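Local coordinates for putative aspartate aminotransferase (Thermus thermophilus, PDB 1IUG), which probably transfers amino groups between amino acids such as aspartate and 2-oxo acids, using pyridoxal 5'-phosphate as its cofactor, at residues E52-T57 with K220-G225; Y108-R113 with V276-S281; L126-E131 with G157-T162; V166-L171 with R249-L254; P191-V196 with N234-V239. One frame throughout, in Å; residues are numbered along the deposited sequence.

How the interactions relate
Interactions 1, 3 and 5 all reach the seven-stranded mixed sheet of the aminotransferase large domain. Interactions 1 and 5 meet on its neighbouring strands 52-57 and 193-198, their centres about 12 Å apart. Interaction 3 pairs strands 124-128 and 155-159, close to the centre of the molecule. Interaction 4, about 15 Å from it between centres, sets a loop against helix 250-270. Interaction 2 joins two loops about 34 Å from interaction 1, centre to centre, and touches interaction 3 through Ser-281 and Ser-130. Along the chain, interaction 2 encloses 3, 4 and 5. Interaction 1 encloses 3 and crosses the others; 5 is nested inside 4. Distant sequence is thus gathered round the large sheet and tied to the five-stranded one.

Interaction 1 (E52-T57 with K220-G225)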
# COMPACT_ATOMS: atom_id res chain seq x y z
N GLU A 52 -0.41 20.72 3.08
CA GLU A 52 0.36 19.52 3.39
C GLU A 52 0.07 18.38 2.43
O GLU A 52 -1.03 18.25 1.90
CB GLU A 52 0.03 19.04 4.81
CG GLU A 52 0.25 20.06 5.92
CD GLU A 52 1.72 20.34 6.22
OE1 GLU A 52 2.59 19.54 5.82
OE2 GLU A 52 2.00 21.37 6.86
N VAL A 53 1.08 17.55 2.20
CA VAL A 53 0.93 16.39 1.33
C VAL A 53 1.19 15.17 2.20
O VAL A 53 2.20 15.09 2.90
CB VAL A 53 1.91 16.41 0.14
CG1 VAL A 53 1.62 15.22 -0.78
CG2 VAL A 53 1.79 17.72 -0.63
N LEU A 54 0.23 14.25 2.21
CA LEU A 54 0.36 13.02 2.99
C LEU A 54 0.73 11.84 2.10
O LEU A 54 0.19 11.68 1.00
CB LEU A 54 -0.95 12.74 3.74
CG LEU A 54 -1.35 13.80 4.77
CD1 LEU A 54 -2.71 13.49 5.35
CD2 LEU A 54 -0.29 13.87 5.87
N ILE A 55 1.69 11.04 2.56
CA ILE A 55 2.14 9.86 1.84
C ILE A 55 1.45 8.62 2.41
O ILE A 55 1.59 8.32 3.60
CB ILE A 55 3.66 9.68 1.98
CG1 ILE A 55 4.39 10.92 1.45
CG2 ILE A 55 4.12 8.41 1.25
CD1 ILE A 55 5.89 10.83 1.52
N LEU A 56 0.70 7.93 1.56
CA LEU A 56 -0.03 6.73 1.98
C LEU A 56 0.52 5.50 1.27
O LEU A 56 0.88 5.56 0.09
CB LEU A 56 -1.52 6.87 1.64
CG LEU A 56 -2.27 8.11 2.15
CD1 LEU A 56 -3.71 8.01 1.72
CD2 LEU A 56 -2.17 8.23 3.66
N THR A 57 0.59 4.40 2.00
CA THR A 57 1.09 3.16 1.43
C THR A 57 -0.09 2.41 0.83
O THR A 57 -0.94 1.87 1.54
CB THR A 57 1.83 2.32 2.50
OG1 THR A 57 2.98 3.05 2.94
CG2 THR A 57 2.29 0.98 1.92
N LYS A 220 -0.90 14.18 11.92
CA LYS A 220 -0.27 14.31 13.23
C LYS A 220 1.13 13.69 13.19
O LYS A 220 2.11 14.32 13.61
CB LYS A 220 -1.17 13.58 14.25
CG LYS A 220 -0.90 13.74 15.76
CD LYS A 220 0.47 13.25 16.21
CE LYS A 220 0.67 13.41 17.72
NZ LYS A 220 -0.51 13.98 18.44
N ALA A 221 1.23 12.48 12.65
CA ALA A 221 2.50 11.77 12.54
C ALA A 221 3.44 12.26 11.44
O ALA A 221 4.65 12.40 11.67
CB ALA A 221 2.25 10.27 12.37
N GLN A 222 2.90 12.50 10.24
CA GLN A 222 3.72 12.93 9.11
C GLN A 222 4.32 14.32 9.27
O GLN A 222 5.34 14.63 8.65
CB GLN A 222 2.97 12.76 7.79
CG GLN A 222 2.65 11.30 7.53
CD GLN A 222 2.21 11.00 6.11
OE1 GLN A 222 2.55 11.73 5.18
NE2 GLN A 222 1.49 9.90 5.94
N LYS A 223 3.72 15.13 10.13
CA LYS A 223 4.21 16.47 10.44
C LYS A 223 5.63 16.34 11.01
O LYS A 223 6.50 17.16 10.74
CB LYS A 223 3.32 17.10 11.51
CG LYS A 223 2.29 18.11 11.04
CD LYS A 223 2.94 19.29 10.34
CE LYS A 223 1.91 20.32 9.89
NZ LYS A 223 0.50 19.95 10.23
N GLU A 224 5.84 15.27 11.78
CA GLU A 224 7.13 15.02 12.42
C GLU A 224 8.04 14.05 11.65
O GLU A 224 9.07 13.62 12.17
CB GLU A 224 6.91 14.51 13.85
CG GLU A 224 8.08 14.78 14.80
CD GLU A 224 7.90 14.14 16.17
OE1 GLU A 224 6.89 14.45 16.85
OE2 GLU A 224 8.77 13.34 16.56
N GLY A 225 7.66 13.70 10.43
CA GLY A 225 8.47 12.79 9.64
C GLY A 225 8.19 11.33 9.90
O GLY A 225 8.98 10.46 9.52
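Strand 52-57 is an outermost strand of the seven-stranded sheet in the large domain of this class-V aminotransferase, and Gln-222 of helix 215-222 pairs with its Ile-55. The side-chain amide uses both its ends. Ile-55 N gives a nearly straight bond to Gln-222 OE1 (2.8 Å, 169°), in the carbonyl plane and on a lone pair. Gln-222 NE2 returns a more bent bond to Ile-55 O, also 2.8 Å, with the donor tilted 32° from the carbonyl plane. One side chain thus does what the backbone of a further strand would do. The Gln-222 chain is extended beyond CG (chi2 -166°), which carries the amide across to the strand. NE2 also bonds Glu-218, which helps fix the rotation of the amide. An alanine here is likely to leave Ile-55 N and O without these partners at the sheet edge. Leu-54 CD2 packs on the amide, 3.6 Å from Gln-222 OE1. On its other side the strand bonds to strand 193-198. The helix ends in a Schellman motif with Gly-225 as the C-prime residue. At the more open end, Glu-52 and Lys-223 cross at about a right angle and form only a long salt bridge. The stronger partner of Glu-52 is Arg-40, on OE1. The closest approach to Lys-223 is from Glu-52 OE2 to Lys-223 CE, 3.2 Å.

Interaction 2 (Y108-R113 with V276-S281); sequences YGDTPR and VPKRFS
Gly-109 and Pro-277 bring two loops side by side, their CA atoms 4.2 Å apart. One loop follows strand 100-105 of the seven-stranded sheet, the other follows strand 274-275 of the five-stranded sheet, so the contact ties the large domain of this aminotransferase fold to the small one. Gly-109 O is the main acceptor. It receives a weak bond from Lys-278 N (3.5 Å) and a CA-H...O contact from Pro-277 CA (3.3 Å). Water 1 donates to Gly-109 O and accepts from Arg-279 N, a second link between the backbones. Gly-109 has a phi of 117°, and a CB there would run into Val-276 O. The positive phi and the tight fit both call for glycine. Further out, Val-276 CG1 rests near Gly-109 CA, and strand 285-288 backs this valine. The Val-276 side chain is about 6 Å from that of Arg-322, which is predicted to bind substrate. Ala-136 of strand 136-137 packs against both Thr-111 and Pro-277. At the solvent side Lys-278 points its CB toward the other loop and bends at chi2 (-60°) and chi4. These bends bring its amine to one carboxylate oxygen, in a salt bridge of 2.9 Å between Lys-278 NZ and Asp-110 OD1.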
# COMPACT_ATOMS: atom_id res chain seq x y z
N TYR A 108 -17.46 9.35 -23.52
CA TYR A 108 -16.04 9.12 -23.28
C TYR A 108 -15.24 9.89 -24.32
O TYR A 108 -15.46 9.75 -25.53
CB TYR A 108 -15.71 7.62 -23.35
CG TYR A 108 -15.89 6.87 -22.04
CD1 TYR A 108 -14.97 5.90 -21.64
CD2 TYR A 108 -16.99 7.12 -21.20
CE1 TYR A 108 -15.14 5.19 -20.44
CE2 TYR A 108 -17.16 6.41 -20.00
CZ TYR A 108 -16.23 5.45 -19.64
OH TYR A 108 -16.40 4.74 -18.47
N GLY A 109 -14.35 10.75 -23.85
CA GLY A 109 -13.54 11.57 -24.74
C GLY A 109 -13.84 13.04 -24.53
O GLY A 109 -13.05 13.91 -24.90
N ASP A 110 -14.99 13.31 -23.92
CA ASP A 110 -15.43 14.68 -23.63
C ASP A 110 -15.08 15.08 -22.20
O ASP A 110 -14.69 14.25 -21.38
CB ASP A 110 -16.94 14.81 -23.84
CG ASP A 110 -17.34 14.83 -25.30
OD1 ASP A 110 -16.75 14.08 -26.11
OD2 ASP A 110 -18.26 15.61 -25.65
N THR A 111 -15.22 16.38 -21.92
CA THR A 111 -14.95 16.93 -20.60
C THR A 111 -16.09 17.87 -20.22
O THR A 111 -16.77 18.41 -21.09
CB THR A 111 -13.61 17.70 -20.54
OG1 THR A 111 -13.59 18.72 -21.55
CG2 THR A 111 -12.43 16.76 -20.75
N PRO A 112 -16.31 18.08 -18.92
CA PRO A 112 -17.37 18.96 -18.41
C PRO A 112 -17.19 20.42 -18.80
O PRO A 112 -16.07 20.90 -18.95
CB PRO A 112 -17.24 18.80 -16.89
CG PRO A 112 -16.64 17.44 -16.73
CD PRO A 112 -15.60 17.42 -17.80
N ARG A 113 -18.32 21.11 -18.98
CA ARG A 113 -18.32 22.54 -19.31
C ARG A 113 -18.48 23.26 -17.97
O ARG A 113 -19.18 22.77 -17.08
CB ARG A 113 -19.53 22.90 -20.18
CG ARG A 113 -19.82 21.98 -21.36
CD ARG A 113 -18.68 21.92 -22.36
NE ARG A 113 -18.92 20.90 -23.39
CZ ARG A 113 -19.99 20.85 -24.17
NH1 ARG A 113 -20.96 21.75 -24.07
NH2 ARG A 113 -20.11 19.86 -25.06
N VAL A 276 -9.27 10.29 -29.73
CA VAL A 276 -10.46 10.11 -28.90
C VAL A 276 -10.93 11.39 -28.18
O VAL A 276 -12.10 11.74 -28.25
CB VAL A 276 -10.26 8.98 -27.86
CG1 VAL A 276 -11.48 8.84 -26.97
CG2 VAL A 276 -9.98 7.67 -28.58
N PRO A 277 -10.01 12.11 -27.51
CA PRO A 277 -10.40 13.34 -26.80
C PRO A 277 -10.38 14.63 -27.63
O PRO A 277 -9.83 14.67 -28.73
CB PRO A 277 -9.36 13.41 -25.69
CG PRO A 277 -8.12 12.95 -26.40
CD PRO A 277 -8.60 11.77 -27.22
N LYS A 278 -11.02 15.67 -27.09
CA LYS A 278 -11.07 16.99 -27.72
C LYS A 278 -9.94 17.80 -27.09
O LYS A 278 -9.26 18.58 -27.76
CB LYS A 278 -12.41 17.69 -27.42
CG LYS A 278 -13.66 16.92 -27.80
CD LYS A 278 -13.72 16.60 -29.29
CE LYS A 278 -14.99 15.83 -29.68
NZ LYS A 278 -15.90 15.55 -28.52
N ARG A 279 -9.81 17.64 -25.78
CA ARG A 279 -8.78 18.30 -24.98
C ARG A 279 -7.72 17.24 -24.73
O ARG A 279 -8.01 16.18 -24.17
CB ARG A 279 -9.37 18.76 -23.65
CG ARG A 279 -9.97 20.15 -23.65
CD ARG A 279 -8.93 21.20 -23.98
NE ARG A 279 -9.12 22.41 -23.18
CZ ARG A 279 -8.79 22.53 -21.90
NH1 ARG A 279 -8.25 21.50 -21.25
NH2 ARG A 279 -8.97 23.68 -21.27
N PHE A 280 -6.49 17.54 -25.10
CA PHE A 280 -5.41 16.57 -24.96
C PHE A 280 -4.55 16.64 -23.71
O PHE A 280 -4.00 17.69 -23.37
CB PHE A 280 -4.52 16.61 -26.21
CG PHE A 280 -5.27 16.44 -27.49
CD1 PHE A 280 -5.93 17.52 -28.07
CD2 PHE A 280 -5.36 15.20 -28.11
CE1 PHE A 280 -6.67 17.37 -29.25
CE2 PHE A 280 -6.09 15.03 -29.28
CZ PHE A 280 -6.75 16.12 -29.85
N SER A 281 -4.48 15.51 -23.02
CA SER A 281 -3.65 15.37 -21.82
C SER A 281 -2.31 14.85 -22.31
O SER A 281 -2.25 13.98 -23.19
CB SER A 281 -4.27 14.36 -20.86
OG SER A 281 -3.37 14.05 -19.82
O HOH W 1 -11.71 16.20 -24.43

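Interaction 3 (L126-E131 with G157-T162)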
# COMPACT_ATOMS: atom_id res chain seq x y z
N LEU A 126 -16.13 16.77 -7.46
CA LEU A 126 -15.00 15.88 -7.63
C LEU A 126 -14.67 15.83 -9.11
O LEU A 126 -15.54 15.54 -9.93
CB LEU A 126 -15.32 14.48 -7.10
CG LEU A 126 -15.63 14.37 -5.60
CD1 LEU A 126 -15.98 12.93 -5.26
CD2 LEU A 126 -14.44 14.86 -4.78
N LEU A 127 -13.42 16.12 -9.44
CA LEU A 127 -13.00 16.14 -10.83
C LEU A 127 -11.74 15.33 -11.10
O LEU A 127 -10.88 15.20 -10.23
CB LEU A 127 -12.74 17.58 -11.27
CG LEU A 127 -13.89 18.58 -11.27
CD1 LEU A 127 -13.33 20.00 -11.34
CD2 LEU A 127 -14.83 18.31 -12.44
N VAL A 128 -11.66 14.78 -12.30
CA VAL A 128 -10.48 14.03 -12.73
C VAL A 128 -9.77 14.95 -13.72
O VAL A 128 -10.32 15.28 -14.78
CB VAL A 128 -10.86 12.68 -13.40
CG1 VAL A 128 -9.63 12.02 -13.98
CG2 VAL A 128 -11.49 11.76 -12.38
N HIS A 129 -8.59 15.42 -13.33
CA HIS A 129 -7.80 16.34 -14.15
C HIS A 129 -7.43 15.72 -15.49
O HIS A 129 -7.75 16.26 -16.55
CB HIS A 129 -6.55 16.77 -13.38
CG HIS A 129 -5.88 17.98 -13.95
ND1 HIS A 129 -6.38 18.66 -15.04
CD2 HIS A 129 -4.75 18.63 -13.58
CE1 HIS A 129 -5.59 19.68 -15.32
NE2 HIS A 129 -4.59 19.68 -14.45
N SER A 130 -6.76 14.57 -15.44
CA SER A 130 -6.36 13.86 -16.64
C SER A 130 -7.05 12.49 -16.63
O SER A 130 -6.72 11.62 -15.82
CB SER A 130 -4.84 13.70 -16.67
OG SER A 130 -4.44 12.87 -17.74
N GLU A 131 -8.07 12.35 -17.47
CA GLU A 131 -8.83 11.10 -17.58
C GLU A 131 -8.03 10.16 -18.47
O GLU A 131 -8.19 10.13 -19.69
CB GLU A 131 -10.23 11.38 -18.16
CG GLU A 131 -11.12 10.15 -18.31
CD GLU A 131 -11.25 9.33 -17.04
OE1 GLU A 131 -12.05 9.70 -16.15
OE2 GLU A 131 -10.56 8.29 -16.93
N GLY A 157 -12.36 18.61 -4.96
CA GLY A 157 -11.36 17.57 -4.86
C GLY A 157 -10.97 17.12 -6.25
O GLY A 157 -11.83 16.99 -7.12
N ALA A 158 -9.68 16.86 -6.48
CA ALA A 158 -9.24 16.44 -7.81
C ALA A 158 -8.33 15.23 -7.88
O ALA A 158 -7.52 14.97 -6.99
CB ALA A 158 -8.59 17.61 -8.52
N ASP A 159 -8.50 14.46 -8.96
CA ASP A 159 -7.68 13.29 -9.23
C ASP A 159 -6.60 13.83 -10.17
O ASP A 159 -6.89 14.17 -11.31
CB ASP A 159 -8.52 12.21 -9.93
CG ASP A 159 -7.69 11.00 -10.41
OD1 ASP A 159 -6.48 11.12 -10.66
OD2 ASP A 159 -8.28 9.92 -10.56
N MET A 160 -5.38 13.94 -9.66
CA MET A 160 -4.25 14.43 -10.45
C MET A 160 -3.22 13.31 -10.62
O MET A 160 -2.02 13.58 -10.74
CB MET A 160 -3.60 15.63 -9.76
CG MET A 160 -4.44 16.91 -9.76
SD MET A 160 -3.58 18.24 -8.88
CE MET A 160 -4.72 19.56 -9.02
N VAL A 161 -3.69 12.07 -10.66
CA VAL A 161 -2.81 10.92 -10.80
C VAL A 161 -1.96 10.95 -12.05
O VAL A 161 -0.78 10.59 -12.00
CB VAL A 161 -3.56 9.57 -10.67
CG1 VAL A 161 -2.59 8.42 -10.88
CG2 VAL A 161 -4.18 9.45 -9.28
N THR A 162 -2.54 11.36 -13.19
CA THR A 162 -1.76 11.44 -14.42
C THR A 162 -1.52 12.87 -14.91
O THR A 162 -1.32 13.10 -16.10
CB THR A 162 -2.33 10.58 -15.58
OG1 THR A 162 -3.70 10.91 -15.82
CG2 THR A 162 -2.20 9.10 -15.27
O HOH W 2 -5.48 12.58 -13.48
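The His-129 ring meets Met-160 at its edge, with Met-160 CG near the ring plane. Met-160 CG is 4.2 Å from His-129 CB. Leu-140 of helix 140-150 packs against both side chains. The Asp-159 side chain, which ends in the second flat group, runs alongside Val-128, pointing the same way; Val-128 CG2 is 3.9 Å from Asp-159 CB. Asp-159 OD1 is held by Val-161 N (2.9 Å), met nearly end-on, which makes an Asx turn. OD2 lies close to pyridine N1 of the cofactor carried on Lys-185. The backbones pair in parallel. Leu-127 N bonds Gly-157 O (2.9 Å), Asp-159 N bonds Leu-127 O (2.8 Å) and His-129 N bonds Asp-159 O. Past the parallel pair the hydroxyls meet: Ser-130 OG and Thr-162 OG1 share a hydrogen bond of 2.8 Å. Each has another hydroxyl partner, Ser-281 and Thr-132. Water 2 accepts from Ser-130 N and Thr-162 N. Leu-127 turns to the face covered by helix 140-150, Leu-126, Val-128 and Asp-159 to the other. This is a beta-alpha-beta crossover through helix 140-150, and the place of Asp-159 at the end of strand 155-159 is consistent with that of the aspartate facing the pyridine nitrogen in fold type I enzymes.

Interaction 4 (V166-L171 with R249-L254); sequences VGEVAL and RLEEHL
Leu-254 sets its side chain against Val-166, Gly-167 and Glu-168, and carries most of this contact. Its CB points toward the loop. From there CG lies anti to the carbonyl carbon (chi1 -62°), and the two methyls part to different targets. CD2 comes up against the peptide between Val-166 and Gly-167: it is 3.5 Å from Val-166 O and 3.7 Å from Gly-167 N. CD1 meets the carboxylate of Glu-168, with Leu-254 CD1 to Glu-168 OE1 at 3.4 Å. The Glu-168 side chain crosses that of Leu-254 at about a right angle and bends at chi2 (-71°), which turns its end toward the helix. There the two acids come close. Glu-168 OE1 is 2.9 Å from Glu-251 OE2, and the carboxylate planes are nearly coplanar, 6° apart. Both atoms are acceptors, so two full negative charges would repel; a raised pKa for one of the acids is possible. Glu-168 OE2 has a long, weak ion pair with Arg-48. Glu-251 lies in the first turn of the helix, two residues after Arg-249 at the N-cap, where the helix end would probably ease a negative charge. A polar link completes the contact: water 3 donates to Val-166 O and to Leu-254 O, 2.8 Å each. His-253 NE2 adds a weak bond to Leu-165 O. The loop 166-171 runs between strands 155-159 and 178-182 of the central sheet, with Val-169 packed on His-129 and Met-160. Helix 250-270 follows helix 233-246 and leads on to strand 274-275 of the five-stranded sheet.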
# COMPACT_ATOMS: atom_id res chain seq x y z
N VAL A 166 3.39 15.72 -15.17
CA VAL A 166 3.12 15.43 -16.57
C VAL A 166 2.69 16.74 -17.22
O VAL A 166 3.15 17.08 -18.31
CB VAL A 166 2.00 14.37 -16.71
CG1 VAL A 166 1.69 14.11 -18.17
CG2 VAL A 166 2.43 13.08 -16.04
N GLY A 167 1.85 17.48 -16.51
CA GLY A 167 1.36 18.77 -16.97
C GLY A 167 1.36 19.74 -15.80
O GLY A 167 1.75 19.38 -14.69
N GLU A 168 0.96 20.98 -16.06
CA GLU A 168 0.90 22.01 -15.03
C GLU A 168 -0.19 21.71 -14.02
O GLU A 168 -1.33 21.39 -14.40
CB GLU A 168 0.65 23.38 -15.65
CG GLU A 168 1.85 23.99 -16.38
CD GLU A 168 2.95 24.44 -15.43
OE1 GLU A 168 4.09 24.62 -15.91
OE2 GLU A 168 2.68 24.64 -14.23
N VAL A 169 0.15 21.81 -12.74
CA VAL A 169 -0.80 21.58 -11.66
C VAL A 169 -0.56 22.55 -10.50
O VAL A 169 0.53 23.10 -10.34
CB VAL A 169 -0.71 20.12 -11.10
CG1 VAL A 169 -1.08 19.10 -12.17
CG2 VAL A 169 0.68 19.83 -10.54
N ALA A 170 -1.60 22.75 -9.70
CA ALA A 170 -1.55 23.61 -8.52
C ALA A 170 -2.81 23.33 -7.73
O ALA A 170 -3.78 22.79 -8.27
CB ALA A 170 -1.50 25.08 -8.92
N LEU A 171 -2.79 23.63 -6.44
CA LEU A 171 -3.97 23.42 -5.62
C LEU A 171 -4.80 24.71 -5.51
O LEU A 171 -5.60 24.99 -6.40
CB LEU A 171 -3.59 22.89 -4.24
CG LEU A 171 -4.06 21.46 -3.96
CD1 LEU A 171 -3.55 20.53 -5.04
CD2 LEU A 171 -3.57 21.01 -2.60
N ARG A 249 14.28 21.38 -12.87
CA ARG A 249 14.10 21.49 -14.32
C ARG A 249 12.67 21.14 -14.70
O ARG A 249 12.43 20.61 -15.78
CB ARG A 249 15.05 20.52 -15.04
CG ARG A 249 16.53 20.69 -14.76
CD ARG A 249 17.04 22.08 -15.16
NE ARG A 249 18.50 22.14 -15.14
CZ ARG A 249 19.20 23.25 -14.88
NH1 ARG A 249 18.58 24.39 -14.62
NH2 ARG A 249 20.53 23.20 -14.89
N LEU A 250 11.72 21.44 -13.82
CA LEU A 250 10.31 21.12 -14.06
C LEU A 250 9.75 21.56 -15.41
O LEU A 250 9.18 20.74 -16.14
CB LEU A 250 9.43 21.67 -12.93
CG LEU A 250 7.94 21.29 -13.01
CD1 LEU A 250 7.79 19.77 -12.94
CD2 LEU A 250 7.17 21.95 -11.89
N GLU A 251 9.94 22.83 -15.75
CA GLU A 251 9.46 23.40 -17.00
C GLU A 251 9.97 22.64 -18.22
O GLU A 251 9.23 22.42 -19.18
CB GLU A 251 9.86 24.88 -17.11
CG GLU A 251 8.78 25.77 -17.70
CD GLU A 251 7.51 25.80 -16.85
OE1 GLU A 251 7.62 26.08 -15.63
OE2 GLU A 251 6.42 25.55 -17.40
N GLU A 252 11.23 22.24 -18.18
CA GLU A 252 11.84 21.49 -19.27
C GLU A 252 11.24 20.09 -19.33
O GLU A 252 11.00 19.57 -20.41
CB GLU A 252 13.36 21.41 -19.09
CG GLU A 252 14.08 22.76 -19.16
CD GLU A 252 14.24 23.44 -17.80
OE1 GLU A 252 13.24 23.63 -17.07
OE2 GLU A 252 15.39 23.79 -17.46
N HIS A 253 11.00 19.50 -18.16
CA HIS A 253 10.43 18.16 -18.07
C HIS A 253 9.02 18.14 -18.64
O HIS A 253 8.64 17.23 -19.38
CB HIS A 253 10.41 17.67 -16.61
CG HIS A 253 9.69 16.37 -16.42
ND1 HIS A 253 10.26 15.15 -16.71
CD2 HIS A 253 8.44 16.10 -15.98
CE1 HIS A 253 9.39 14.19 -16.46
NE2 HIS A 253 8.28 14.74 -16.02
N LEU A 254 8.25 19.17 -18.30
CA LEU A 254 6.87 19.29 -18.78
C LEU A 254 6.82 19.49 -20.29
O LEU A 254 6.01 18.86 -20.98
CB LEU A 254 6.14 20.42 -18.05
CG LEU A 254 6.00 20.23 -16.53
CD1 LEU A 254 5.23 21.39 -15.92
CD2 LEU A 254 5.30 18.90 -16.24
O HOH W 3 3.31 19.02 -20.26

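Interaction 5 (P191-V196 with N234-V239); sequences PGLGFV and NLVLAV
Leu-193 on strand 193-198 packs against helix 233-246, part of the helical layer on one face of the seven-stranded sheet of the aminotransferase fold. The strand and helix axes cross at -64°, 10.3 Å apart. The contact is apolar. Leu-193 and Leu-235 slide past each other in opposite directions, with Leu-193 CD1 3.8 Å from Leu-235 CB. The same methyl reaches Val-239 CG2 at 3.7 Å and Val-236 CG2 at 4.1 Å, so one carbon sits among three helix residues. Leu-193 CG lies anti to the carbonyl carbon (chi1 -63°), which leans the branch with CD1 to the helix. With an alanine here, a gap would probably open between Leu-235, Val-236 and Val-239, and the helix would lose part of its hold on the sheet. Backbone contacts come second. Leu-235 CD1 lies against the chain, 3.6 Å from Gly-192 CA and 3.7 Å from Pro-191 O. A CB on Gly-192 would clash with that methyl, and its phi of 142° also asks for glycine. Around the contact, Ile-55 backs Leu-193 and Phe-195, and Pro-191 packs on Asn-234 of the second subunit. The aromatic contact is edge-on: Val-239 CG2 lies near the plane of the Phe-195 ring, 4.1 Å from Phe-195 CZ.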
# COMPACT_ATOMS: atom_id res chain seq x y z
N PRO A 191 4.65 1.06 -8.40
CA PRO A 191 3.32 1.20 -7.78
C PRO A 191 3.51 0.93 -6.29
O PRO A 191 4.42 0.20 -5.91
CB PRO A 191 2.52 0.06 -8.41
CG PRO A 191 3.22 -0.20 -9.71
CD PRO A 191 4.67 -0.07 -9.34
N GLY A 192 2.66 1.52 -5.44
CA GLY A 192 2.80 1.28 -4.02
C GLY A 192 2.55 2.47 -3.11
O GLY A 192 2.38 2.30 -1.91
N LEU A 193 2.57 3.67 -3.67
CA LEU A 193 2.32 4.88 -2.89
C LEU A 193 1.20 5.72 -3.50
O LEU A 193 1.00 5.74 -4.71
CB LEU A 193 3.58 5.75 -2.80
CG LEU A 193 4.82 5.21 -2.09
CD1 LEU A 193 5.91 6.27 -2.12
CD2 LEU A 193 4.49 4.82 -0.65
N GLY A 194 0.44 6.37 -2.61
CA GLY A 194 -0.64 7.25 -3.02
C GLY A 194 -0.42 8.54 -2.24
O GLY A 194 0.12 8.50 -1.13
N PHE A 195 -0.78 9.68 -2.82
CA PHE A 195 -0.60 10.95 -2.14
C PHE A 195 -1.88 11.78 -2.06
O PHE A 195 -2.64 11.87 -3.02
CB PHE A 195 0.49 11.79 -2.82
CG PHE A 195 1.72 11.01 -3.18
CD1 PHE A 195 1.91 10.56 -4.48
CD2 PHE A 195 2.66 10.70 -2.21
CE1 PHE A 195 3.03 9.81 -4.81
CE2 PHE A 195 3.79 9.95 -2.54
CZ PHE A 195 3.97 9.51 -3.84
N VAL A 196 -2.11 12.37 -0.90
CA VAL A 196 -3.26 13.23 -0.68
C VAL A 196 -2.71 14.60 -0.32
O VAL A 196 -2.04 14.77 0.71
CB VAL A 196 -4.17 12.74 0.47
CG1 VAL A 196 -5.35 13.70 0.64
CG2 VAL A 196 -4.69 11.34 0.18
N ASN A 234 11.13 2.36 1.19
CA ASN A 234 11.99 2.13 0.02
C ASN A 234 11.48 2.94 -1.17
O ASN A 234 12.26 3.54 -1.91
CB ASN A 234 12.00 0.64 -0.35
CG ASN A 234 12.34 -0.26 0.83
OD1 ASN A 234 11.62 -0.30 1.83
ND2 ASN A 234 13.45 -0.99 0.72
N LEU A 235 10.16 2.92 -1.36
CA LEU A 235 9.52 3.66 -2.44
C LEU A 235 9.60 5.17 -2.18
O LEU A 235 9.74 5.95 -3.11
CB LEU A 235 8.06 3.23 -2.59
CG LEU A 235 7.78 1.76 -2.91
CD1 LEU A 235 6.29 1.57 -3.09
CD2 LEU A 235 8.50 1.35 -4.17
N VAL A 236 9.49 5.56 -0.91
CA VAL A 236 9.58 6.97 -0.53
C VAL A 236 10.94 7.51 -0.95
O VAL A 236 11.04 8.64 -1.45
CB VAL A 236 9.35 7.16 0.99
CG1 VAL A 236 9.59 8.61 1.39
CG2 VAL A 236 7.93 6.77 1.36
N LEU A 237 11.98 6.70 -0.78
CA LEU A 237 13.35 7.07 -1.17
C LEU A 237 13.40 7.33 -2.67
O LEU A 237 14.01 8.31 -3.12
CB LEU A 237 14.33 5.95 -0.83
CG LEU A 237 15.03 6.02 0.53
CD1 LEU A 237 15.70 4.69 0.84
CD2 LEU A 237 16.05 7.16 0.52
N ALA A 238 12.77 6.44 -3.43
CA ALA A 238 12.71 6.55 -4.89
C ALA A 238 11.98 7.83 -5.31
O ALA A 238 12.41 8.52 -6.24
CB ALA A 238 12.02 5.32 -5.48
N VAL A 239 10.88 8.15 -4.63
CA VAL A 239 10.11 9.35 -4.92
C VAL A 239 10.95 10.61 -4.66
O VAL A 239 10.99 11.52 -5.49
CB VAL A 239 8.81 9.41 -4.07
CG1 VAL A 239 8.16 10.80 -4.17
CG2 VAL A 239 7.83 8.34 -4.53